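Local coordinates for cytolethal distending toxin subunit A (Haemophilus ducreyi, PDB 1SR4), which probably pairs with CdtC as a ricin-type lectin heterodimer that delivers the genotoxic subunit CdtB to host cells, causing distension and G2/M arrest, at residues S116-C120 with H130-S134; T119-A123 with K137-F142; E122-N126 with S156-R161. One frame throughout, in Å; residues are numbered along the deposited sequence.

Contact 1: residues S116-C120 with H130-S134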
ATOM      1  N   SER A 116       1.490  20.985  10.451  1.00 12.04           N
ATOM      2  CA  SER A 116       1.806  22.356  10.810  1.00 13.80           C
ATOM      3  C   SER A 116       1.925  22.628  12.293  1.00 14.10           C
ATOM      4  O   SER A 116       2.883  23.257  12.732  1.00 13.41           O
ATOM      5  CB  SER A 116       0.747  23.300  10.227  1.00 14.37           C
ATOM      6  OG  SER A 116       0.976  24.635  10.649  1.00 16.81           O
ATOM      7  N   LEU A 117       0.957  22.140  13.061  1.00 13.61           N
ATOM      8  CA  LEU A 117       0.918  22.415  14.492  1.00 12.87           C
ATOM      9  C   LEU A 117       1.548  21.391  15.432  1.00 13.20           C
ATOM     10  O   LEU A 117       1.808  21.703  16.587  1.00 14.35           O
ATOM     11  CB  LEU A 117      -0.528  22.672  14.906  1.00 12.17           C
ATOM     12  CG  LEU A 117      -1.240  23.769  14.104  1.00 13.46           C
ATOM     13  CD1 LEU A 117      -2.712  23.832  14.530  1.00 14.52           C
ATOM     14  CD2 LEU A 117      -0.571  25.127  14.338  1.00 15.69           C
ATOM     15  N   GLY A 118       1.786  20.177  14.948  1.00 12.58           N
ATOM     16  CA  GLY A 118       2.392  19.173  15.800  1.00 12.58           C
ATOM     17  C   GLY A 118       1.460  18.618  16.862  1.00 11.11           C
ATOM     18  O   GLY A 118       1.893  17.861  17.727  1.00 12.10           O
ATOM     19  N   THR A 119       0.191  18.997  16.821  1.00 11.13           N
ATOM     20  CA  THR A 119      -0.768  18.474  17.799  1.00 11.38           C
ATOM     21  C   THR A 119      -1.372  17.164  17.272  1.00 12.84           C
ATOM     22  O   THR A 119      -1.188  16.802  16.101  1.00 12.26           O
ATOM     23  CB  THR A 119      -1.901  19.499  18.101  1.00 13.83           C
ATOM     24  OG1 THR A 119      -2.457  19.993  16.878  1.00 14.89           O
ATOM     25  CG2 THR A 119      -1.350  20.684  18.895  1.00 15.97           C
ATOM     26  N   CYS A 120      -2.092  16.456  18.133  1.00 11.21           N
ATOM     27  CA  CYS A 120      -2.689  15.171  17.767  1.00 11.72           C
ATOM     28  C   CYS A 120      -4.205  15.167  17.741  1.00 11.85           C
ATOM     29  O   CYS A 120      -4.850  15.872  18.538  1.00 10.04           O
ATOM     30  CB  CYS A 120      -2.218  14.088  18.743  1.00 14.14           C
ATOM     31  SG  CYS A 120      -0.561  13.464  18.347  1.00 19.27           S
ATOM     32  N   HIS A 130      -7.941  18.699  18.516  1.00 13.50           N
ATOM     33  CA  HIS A 130      -6.515  18.441  18.380  1.00 13.05           C
ATOM     34  C   HIS A 130      -5.916  18.975  19.683  1.00 13.76           C
ATOM     35  O   HIS A 130      -6.381  19.989  20.214  1.00 14.41           O
ATOM     36  CB  HIS A 130      -5.913  19.131  17.134  1.00 11.11           C
ATOM     37  CG  HIS A 130      -5.912  20.629  17.185  1.00 10.15           C
ATOM     38  ND1 HIS A 130      -4.763  21.367  17.365  1.00  8.69           N
ATOM     39  CD2 HIS A 130      -6.915  21.527  17.033  1.00  9.20           C
ATOM     40  CE1 HIS A 130      -5.054  22.655  17.320  1.00  9.78           C
ATOM     41  NE2 HIS A 130      -6.354  22.779  17.121  1.00  9.75           N
ATOM     42  N   ASP A 131      -4.928  18.272  20.229  1.00 15.27           N
ATOM     43  CA  ASP A 131      -4.290  18.693  21.477  1.00 15.05           C
ATOM     44  C   ASP A 131      -2.886  18.119  21.551  1.00 17.78           C
ATOM     45  O   ASP A 131      -2.474  17.317  20.692  1.00 16.84           O
ATOM     46  CB  ASP A 131      -5.105  18.223  22.694  1.00 16.24           C
ATOM     47  CG  ASP A 131      -4.816  19.045  23.966  1.00 17.76           C
ATOM     48  OD1 ASP A 131      -4.057  20.033  23.914  1.00 15.11           O
ATOM     49  OD2 ASP A 131      -5.376  18.704  25.023  1.00 18.84           O
ATOM     50  N   ILE A 132      -2.154  18.531  22.581  1.00 16.14           N
ATOM     51  CA  ILE A 132      -0.792  18.073  22.780  1.00 17.35           C
ATOM     52  C   ILE A 132      -0.733  16.554  22.711  1.00 16.47           C
ATOM     53  O   ILE A 132      -1.527  15.855  23.329  1.00 14.19           O
ATOM     54  CB  ILE A 132      -0.254  18.587  24.138  1.00 19.76           C
ATOM     55  CG1 ILE A 132      -0.195  20.121  24.094  1.00 23.05           C
ATOM     56  CG2 ILE A 132       1.149  18.037  24.409  1.00 21.86           C
ATOM     57  CD1 ILE A 132      -0.419  20.785  25.431  1.00 25.20           C
ATOM     58  N   CYS A 133       0.217  16.055  21.937  1.00 16.70           N
ATOM     59  CA  CYS A 133       0.385  14.623  21.759  1.00 18.08           C
ATOM     60  C   CYS A 133       0.936  13.907  22.982  1.00 18.07           C
ATOM     61  O   CYS A 133       1.825  14.410  23.671  1.00 16.45           O
ATOM     62  CB  CYS A 133       1.321  14.358  20.581  1.00 18.30           C
ATOM     63  SG  CYS A 133       0.724  14.937  18.956  1.00 21.55           S
ATOM     64  N   SER A 134       0.400  12.726  23.246  1.00 16.64           N
ATOM     65  CA  SER A 134       0.879  11.920  24.344  1.00 18.35           C
ATOM     66  C   SER A 134       0.553  10.483  24.041  1.00 19.34           C
ATOM     67  O   SER A 134      -0.613  10.135  23.908  1.00 19.30           O
ATOM     68  CB  SER A 134       0.230  12.311  25.659  1.00 18.82           C
ATOM     69  OG  SER A 134       0.660  11.403  26.656  1.00 21.60           O
TER
HETATM   70  O   HOH W   1       1.925  17.992  20.373  1.00 18.64           O

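Contact 2: residues T119-A123 with K137-F142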
ATOM      1  N   THR A 119       0.191  18.997  16.821  1.00 11.13           N
ATOM      2  CA  THR A 119      -0.768  18.474  17.799  1.00 11.38           C
ATOM      3  C   THR A 119      -1.372  17.164  17.272  1.00 12.84           C
ATOM      4  O   THR A 119      -1.188  16.802  16.101  1.00 12.26           O
ATOM      5  CB  THR A 119      -1.901  19.499  18.101  1.00 13.83           C
ATOM      6  OG1 THR A 119      -2.457  19.993  16.878  1.00 14.89           O
ATOM      7  CG2 THR A 119      -1.350  20.684  18.895  1.00 15.97           C
ATOM      8  N   CYS A 120      -2.092  16.456  18.133  1.00 11.21           N
ATOM      9  CA  CYS A 120      -2.689  15.171  17.767  1.00 11.72           C
ATOM     10  C   CYS A 120      -4.205  15.167  17.741  1.00 11.85           C
ATOM     11  O   CYS A 120      -4.850  15.872  18.538  1.00 10.04           O
ATOM     12  CB  CYS A 120      -2.218  14.088  18.743  1.00 14.14           C
ATOM     13  SG  CYS A 120      -0.561  13.464  18.347  1.00 19.27           S
ATOM     14  N   VAL A 121      -4.765  14.360  16.832  1.00  9.64           N
ATOM     15  CA  VAL A 121      -6.211  14.220  16.715  1.00  8.50           C
ATOM     16  C   VAL A 121      -6.614  13.529  18.003  1.00 10.38           C
ATOM     17  O   VAL A 121      -5.940  12.587  18.433  1.00 10.98           O
ATOM     18  CB  VAL A 121      -6.625  13.320  15.515  1.00  7.99           C
ATOM     19  CG1 VAL A 121      -8.090  12.922  15.651  1.00  6.28           C
ATOM     20  CG2 VAL A 121      -6.397  14.075  14.164  1.00  7.40           C
ATOM     21  N   GLU A 122      -7.704  13.983  18.619  1.00 10.84           N
ATOM     22  CA  GLU A 122      -8.159  13.394  19.885  1.00 11.65           C
ATOM     23  C   GLU A 122      -9.690  13.300  19.973  1.00 10.17           C
ATOM     24  O   GLU A 122     -10.395  14.274  19.698  1.00 10.91           O
ATOM     25  CB  GLU A 122      -7.645  14.242  21.054  1.00 12.41           C
ATOM     26  CG  GLU A 122      -7.893  13.603  22.416  1.00 16.12           C
ATOM     27  CD  GLU A 122      -7.280  14.380  23.563  1.00 19.41           C
ATOM     28  OE1 GLU A 122      -6.133  14.874  23.425  1.00 18.09           O
ATOM     29  OE2 GLU A 122      -7.949  14.479  24.620  1.00 24.21           O
ATOM     30  N   ALA A 123     -10.206  12.130  20.346  1.00  9.95           N
ATOM     31  CA  ALA A 123     -11.644  11.959  20.488  1.00 10.27           C
ATOM     32  C   ALA A 123     -12.043  12.715  21.751  1.00 12.70           C
ATOM     33  O   ALA A 123     -11.424  12.542  22.811  1.00 12.49           O
ATOM     34  CB  ALA A 123     -11.999  10.478  20.639  1.00 11.22           C
ATOM     35  N   LYS A 137      -2.257   8.770  25.982  1.00 21.20           N
ATOM     36  CA  LYS A 137      -3.664   9.154  25.922  1.00 20.32           C
ATOM     37  C   LYS A 137      -4.409   8.247  24.940  1.00 19.00           C
ATOM     38  O   LYS A 137      -4.252   8.373  23.717  1.00 17.85           O
ATOM     39  CB  LYS A 137      -3.807  10.619  25.485  1.00 22.13           C
ATOM     40  CG  LYS A 137      -3.323  11.658  26.502  1.00 23.55           C
ATOM     41  CD  LYS A 137      -3.424  13.073  25.920  1.00 26.43           C
ATOM     42  CE  LYS A 137      -2.686  14.120  26.783  1.00 28.34           C
ATOM     43  NZ  LYS A 137      -2.532  15.443  26.086  1.00 24.86           N
ATOM     44  N   LEU A 138      -5.219   7.335  25.473  1.00 17.31           N
ATOM     45  CA  LEU A 138      -5.983   6.418  24.637  1.00 15.72           C
ATOM     46  C   LEU A 138      -6.901   7.170  23.667  1.00 14.97           C
ATOM     47  O   LEU A 138      -7.147   6.705  22.551  1.00 14.30           O
ATOM     48  CB  LEU A 138      -6.816   5.476  25.517  1.00 16.41           C
ATOM     49  CG  LEU A 138      -7.335   4.202  24.845  1.00 17.65           C
ATOM     50  CD1 LEU A 138      -6.137   3.362  24.378  1.00 17.15           C
ATOM     51  CD2 LEU A 138      -8.202   3.395  25.823  1.00 17.19           C
ATOM     52  N   ALA A 139      -7.406   8.331  24.088  1.00 14.56           N
ATOM     53  CA  ALA A 139      -8.296   9.127  23.228  1.00 13.43           C
ATOM     54  C   ALA A 139      -7.627   9.603  21.928  1.00 12.34           C
ATOM     55  O   ALA A 139      -8.308  10.055  21.004  1.00 12.28           O
ATOM     56  CB  ALA A 139      -8.854  10.337  23.999  1.00 12.31           C
ATOM     57  N   GLN A 140      -6.303   9.528  21.863  1.00 11.71           N
ATOM     58  CA  GLN A 140      -5.594   9.927  20.646  1.00 10.99           C
ATOM     59  C   GLN A 140      -5.240   8.709  19.779  1.00 11.80           C
ATOM     60  O   GLN A 140      -4.556   8.840  18.754  1.00 11.39           O
ATOM     61  CB  GLN A 140      -4.323  10.710  20.995  1.00 11.61           C
ATOM     62  CG  GLN A 140      -4.620  12.079  21.604  1.00 14.23           C
ATOM     63  CD  GLN A 140      -3.374  12.862  21.944  1.00 14.24           C
ATOM     64  OE1 GLN A 140      -2.246  12.402  21.739  1.00 15.68           O
ATOM     65  NE2 GLN A 140      -3.570  14.061  22.457  1.00 13.09           N
ATOM     66  N   GLU A 141      -5.725   7.534  20.179  1.00 12.17           N
ATOM     67  CA  GLU A 141      -5.470   6.308  19.435  1.00 13.23           C
ATOM     68  C   GLU A 141      -6.719   5.879  18.692  1.00 13.11           C
ATOM     69  O   GLU A 141      -7.824   5.918  19.242  1.00 13.32           O
ATOM     70  CB  GLU A 141      -5.022   5.190  20.378  1.00 16.11           C
ATOM     71  CG  GLU A 141      -3.616   5.371  20.954  1.00 19.57           C
ATOM     72  CD  GLU A 141      -3.071   4.074  21.532  1.00 22.50           C
ATOM     73  OE1 GLU A 141      -2.486   3.271  20.778  1.00 22.17           O
ATOM     74  OE2 GLU A 141      -3.255   3.844  22.744  1.00 26.34           O
ATOM     75  N   PHE A 142      -6.541   5.471  17.437  1.00 11.82           N
ATOM     76  CA  PHE A 142      -7.651   5.062  16.590  1.00 10.41           C
ATOM     77  C   PHE A 142      -7.391   3.736  15.880  1.00 10.33           C
ATOM     78  O   PHE A 142      -6.262   3.412  15.519  1.00 10.74           O
ATOM     79  CB  PHE A 142      -7.929   6.144  15.530  1.00  9.04           C
ATOM     80  CG  PHE A 142      -8.346   7.469  16.108  1.00 10.39           C
ATOM     81  CD1 PHE A 142      -9.695   7.777  16.277  1.00  8.95           C
ATOM     82  CD2 PHE A 142      -7.396   8.387  16.529  1.00  9.02           C
ATOM     83  CE1 PHE A 142     -10.092   8.977  16.855  1.00  8.60           C
ATOM     84  CE2 PHE A 142      -7.784   9.593  17.113  1.00 10.89           C
ATOM     85  CZ  PHE A 142      -9.146   9.885  17.276  1.00  9.82           C
TER
HETATM   86  O   HOH W   2      -4.248  10.901  17.149  1.00  9.35           O
HETATM   87  O   HOH W   3      -5.278  15.871  25.801  1.00 28.82           O

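Contact 3: residues E122-N126 with S156-R161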
ATOM      1  N   GLU A 122      -7.704  13.983  18.619  1.00 10.84           N
ATOM      2  CA  GLU A 122      -8.159  13.394  19.885  1.00 11.65           C
ATOM      3  C   GLU A 122      -9.690  13.300  19.973  1.00 10.17           C
ATOM      4  O   GLU A 122     -10.395  14.274  19.698  1.00 10.91           O
ATOM      5  CB  GLU A 122      -7.645  14.242  21.054  1.00 12.41           C
ATOM      6  CG  GLU A 122      -7.893  13.603  22.416  1.00 16.12           C
ATOM      7  CD  GLU A 122      -7.280  14.380  23.563  1.00 19.41           C
ATOM      8  OE1 GLU A 122      -6.133  14.874  23.425  1.00 18.09           O
ATOM      9  OE2 GLU A 122      -7.949  14.479  24.620  1.00 24.21           O
ATOM     10  N   ALA A 123     -10.206  12.130  20.346  1.00  9.95           N
ATOM     11  CA  ALA A 123     -11.644  11.959  20.488  1.00 10.27           C
ATOM     12  C   ALA A 123     -12.043  12.715  21.751  1.00 12.70           C
ATOM     13  O   ALA A 123     -11.424  12.542  22.811  1.00 12.49           O
ATOM     14  CB  ALA A 123     -11.999  10.478  20.639  1.00 11.22           C
ATOM     15  N   TYR A 124     -13.075  13.545  21.637  1.00 13.11           N
ATOM     16  CA  TYR A 124     -13.563  14.336  22.767  1.00 14.09           C
ATOM     17  C   TYR A 124     -15.058  14.613  22.605  1.00 14.54           C
ATOM     18  O   TYR A 124     -15.497  15.097  21.550  1.00 13.57           O
ATOM     19  CB  TYR A 124     -12.807  15.661  22.859  1.00 15.48           C
ATOM     20  CG  TYR A 124     -13.423  16.590  23.876  1.00 17.75           C
ATOM     21  CD1 TYR A 124     -13.206  16.396  25.240  1.00 19.95           C
ATOM     22  CD2 TYR A 124     -14.314  17.585  23.481  1.00 18.60           C
ATOM     23  CE1 TYR A 124     -13.872  17.166  26.187  1.00 23.25           C
ATOM     24  CE2 TYR A 124     -14.985  18.362  24.410  1.00 22.38           C
ATOM     25  CZ  TYR A 124     -14.763  18.145  25.766  1.00 25.26           C
ATOM     26  OH  TYR A 124     -15.443  18.886  26.703  1.00 28.24           O
ATOM     27  N   GLY A 125     -15.842  14.308  23.644  1.00 14.00           N
ATOM     28  CA  GLY A 125     -17.275  14.525  23.563  1.00 12.59           C
ATOM     29  C   GLY A 125     -17.831  13.802  22.344  1.00 14.79           C
ATOM     30  O   GLY A 125     -17.546  12.617  22.149  1.00 13.92           O
ATOM     31  N   ASN A 126     -18.628  14.493  21.529  1.00 14.15           N
ATOM     32  CA  ASN A 126     -19.197  13.884  20.329  1.00 15.28           C
ATOM     33  C   ASN A 126     -18.449  14.242  19.048  1.00 15.21           C
ATOM     34  O   ASN A 126     -19.053  14.274  17.982  1.00 15.73           O
ATOM     35  CB  ASN A 126     -20.658  14.289  20.145  1.00 16.63           C
ATOM     36  CG  ASN A 126     -21.547  13.805  21.273  1.00 16.93           C
ATOM     37  OD1 ASN A 126     -21.300  12.761  21.868  1.00 17.37           O
ATOM     38  ND2 ASN A 126     -22.591  14.565  21.564  1.00 18.41           N
ATOM     39  N   SER A 156     -12.679   5.455  17.245  1.00 10.07           N
ATOM     40  CA  SER A 156     -12.033   5.967  18.447  1.00  8.96           C
ATOM     41  C   SER A 156     -11.916   4.774  19.395  1.00  9.40           C
ATOM     42  O   SER A 156     -12.912   4.106  19.700  1.00  9.95           O
ATOM     43  CB  SER A 156     -12.892   7.048  19.108  1.00 10.26           C
ATOM     44  OG  SER A 156     -12.455   7.275  20.447  1.00 10.11           O
ATOM     45  N   VAL A 157     -10.710   4.486  19.861  1.00 10.96           N
ATOM     46  CA  VAL A 157     -10.552   3.363  20.774  1.00 12.34           C
ATOM     47  C   VAL A 157     -11.081   3.711  22.168  1.00 13.18           C
ATOM     48  O   VAL A 157     -11.698   2.876  22.833  1.00 12.35           O
ATOM     49  CB  VAL A 157      -9.084   2.931  20.878  1.00 13.75           C
ATOM     50  CG1 VAL A 157      -8.933   1.859  21.956  1.00 17.76           C
ATOM     51  CG2 VAL A 157      -8.610   2.397  19.517  1.00 15.72           C
ATOM     52  N   SER A 158     -10.863   4.946  22.608  1.00 12.66           N
ATOM     53  CA  SER A 158     -11.337   5.333  23.933  1.00 13.35           C
ATOM     54  C   SER A 158     -12.858   5.368  23.986  1.00 11.80           C
ATOM     55  O   SER A 158     -13.456   5.003  24.995  1.00 12.18           O
ATOM     56  CB  SER A 158     -10.786   6.709  24.325  1.00 12.17           C
ATOM     57  OG  SER A 158     -11.327   7.687  23.472  1.00 13.09           O
ATOM     58  N   GLN A 159     -13.499   5.789  22.901  1.00 13.62           N
ATOM     59  CA  GLN A 159     -14.961   5.857  22.896  1.00 12.58           C
ATOM     60  C   GLN A 159     -15.669   4.649  22.319  1.00 13.87           C
ATOM     61  O   GLN A 159     -16.808   4.369  22.675  1.00 13.80           O
ATOM     62  CB  GLN A 159     -15.447   7.103  22.142  1.00 13.62           C
ATOM     63  CG  GLN A 159     -15.148   8.394  22.876  1.00 14.29           C
ATOM     64  CD  GLN A 159     -16.013   9.540  22.397  1.00 14.10           C
ATOM     65  OE1 GLN A 159     -17.070   9.324  21.807  1.00 14.17           O
ATOM     66  NE2 GLN A 159     -15.579  10.771  22.669  1.00 12.39           N
ATOM     67  N   GLY A 160     -15.009   3.935  21.423  1.00 13.80           N
ATOM     68  CA  GLY A 160     -15.659   2.797  20.811  1.00 13.43           C
ATOM     69  C   GLY A 160     -16.653   3.302  19.781  1.00 14.80           C
ATOM     70  O   GLY A 160     -17.587   2.587  19.422  1.00 15.16           O
ATOM     71  N   ARG A 161     -16.466   4.540  19.311  1.00 12.46           N
ATOM     72  CA  ARG A 161     -17.374   5.130  18.324  1.00 10.99           C
ATOM     73  C   ARG A 161     -16.592   5.534  17.066  1.00 11.65           C
ATOM     74  O   ARG A 161     -15.391   5.757  17.129  1.00 11.91           O
ATOM     75  CB  ARG A 161     -18.086   6.345  18.923  1.00 11.65           C
ATOM     76  CG  ARG A 161     -19.023   5.994  20.089  1.00 15.53           C
ATOM     77  CD  ARG A 161     -20.059   7.095  20.336  1.00 12.51           C
ATOM     78  NE  ARG A 161     -19.477   8.345  20.828  1.00 11.53           N
ATOM     79  CZ  ARG A 161     -20.181   9.465  21.000  1.00  8.92           C
ATOM     80  NH1 ARG A 161     -21.474   9.478  20.717  1.00 10.22           N
ATOM     81  NH2 ARG A 161     -19.606  10.565  21.454  1.00  9.18           N
TER
HETATM   82  O   HOH W   4     -13.004  10.691  24.288  1.00 25.03           O

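Contact 1: residues S116-C120 with H130-S134
C120 and C133 are joined by a disulfide that ties the two ends of a beta-hairpin, strands 120-124 and 127-131, in the ricin-type beta-trefoil lectin domain. The SG atoms of C120 and C133 lie 2.0 Å apart, and the bridge turns through a chi3 of 99°. Just inside the bridge, C120 and D131 form an antiparallel hydrogen-bonded pair: the N of C120 gives an almost straight bond of 2.7 Å to the O of D131, and the N of D131 returns one of 2.9 Å to the O of C120. H130 presses its CA close to that same carbonyl oxygen, in a CA-H...O contact.

T119 places OG1 between its backbone N and carbonyl carbon (chi1 49°), where it meets the H130 ring at its edge, near the ring plane. OG1 of T119 and ND1 of H130 are hydrogen-bonded at 2.7 Å, while NE2 of H130 makes a weak bond to the O of A75, giving the imidazole a partner at each nitrogen. L117 reaches the ring obliquely, its CD1 3.8 Å from CE1 of H130. OD2 of D131 forms a salt bridge with NH1 of R79, while OD1 takes a weak bond from the N of I132. Where the loop passes the disulfide, a water donates to the O of G118 and accepts from the N of C133, at 3.0 Å from that nitrogen.

Contact 2: residues T119-A123 with K137-F142
Q140 and E122 meet where a short 3-10 turn, 138-140, packs against strand 120-124 of the beta-trefoil domain. The side chain of Q140, extended beyond CG, runs across the strand, from the backbone of V121 toward the carboxylate of E122, and offers NE2 to OE1 of E122 in a hydrogen bond of 2.9 Å. The acceptor is approached on its anti side, 29° out of the carboxylate plane, and the carboxylate and amide planes are turned 49° apart. Both ends of the amide are engaged beyond this pair, since NE2 also donates to the O of I132 and OE1 accepts from the N of S134; together these bonds should fix which way the amide is flipped. OE1 of Q140 also rests 3.4 Å from CB of C120.

E122 sends CG anti to its backbone N (chi1 -172°), which brings its methylene carbons over the turn, with CG 3.8 Å from CB of A139. Its carboxylate is linked to K137 through a water that donates to OE1 of E122 and accepts from NZ of K137; NZ of K137 is also hydrogen-bonded to the O of I132. Between backbones, the N of A123 donates to the O of A139 at 2.9 Å.

F142, just after the turn, packs against V121, the side chains crossing at about a right angle. CG1 of V121 comes within 3.6 Å of CZ of F142. At the ring edge a second water joins the strand to the turn, donating to the O of V121 at 2.7 Å and to the O of Q140 at 2.6 Å.

Contact 3: residues E122-N126 with S156-R161
R161 and Q159 work as one polar unit that grips the turn at G125 and N126, bringing together two loops of the beta-trefoil: the hairpin turn after strand 120-124 and the loop between strands 152-156 and 162-165. The guanidinium of R161 holds OE1 of Q159 side-on, with NE and NH2 both donating to that single oxygen, each at 2.8 Å. The bend of the arginine chain at chi3 (-67°) folds the group back toward the glutamine. With OE1 taken up in this way, the amide of Q159 is oriented to present NE2 to the turn, where it donates to the O of G125 at 2.7 Å. The positive phi of G125 (55°), which by itself favours glycine, belongs to the turn that brings this oxygen to Q159. NH2 of R161 makes a second link across the contact, an almost straight bond of 2.8 Å to a lone pair of OD1 of N126, although the amide and guanidinium planes are 69° apart.

Deeper in, the methyl of A123 packs against S156, its CB 3.2 Å from OG. That hydroxyl also accepts from the N of Q159, an ST motif at the start of the loop. L178 of strand 176-179 touches A123, Q159 and R161. A water links the two segments, accepting from NE2 of Q159 at 3.0 Å and donating weakly to the O of A123.

In the fold
The three contacts follow the 120-124/127-131 hairpin of the trefoil from its disulfide-tied base to its turn. Contacts 1 and 2 share T119 and C120, with centres about 9 Å apart; they also join where CB of D131 in contact 1 packs 3.6 Å from OE1 of E122 in contact 2. Contacts 2 and 3, centres about 8 Å apart, share E122 and A123, and CA of A139 packs 3.4 Å from OG of S158. Contacts 1 and 3 are more distant, about 16 Å between centres. R79, within the region 74-85 inferred to mediate binding to target cells, lies against Y124 in a cation-pi contact and is the same arginine that meets D131.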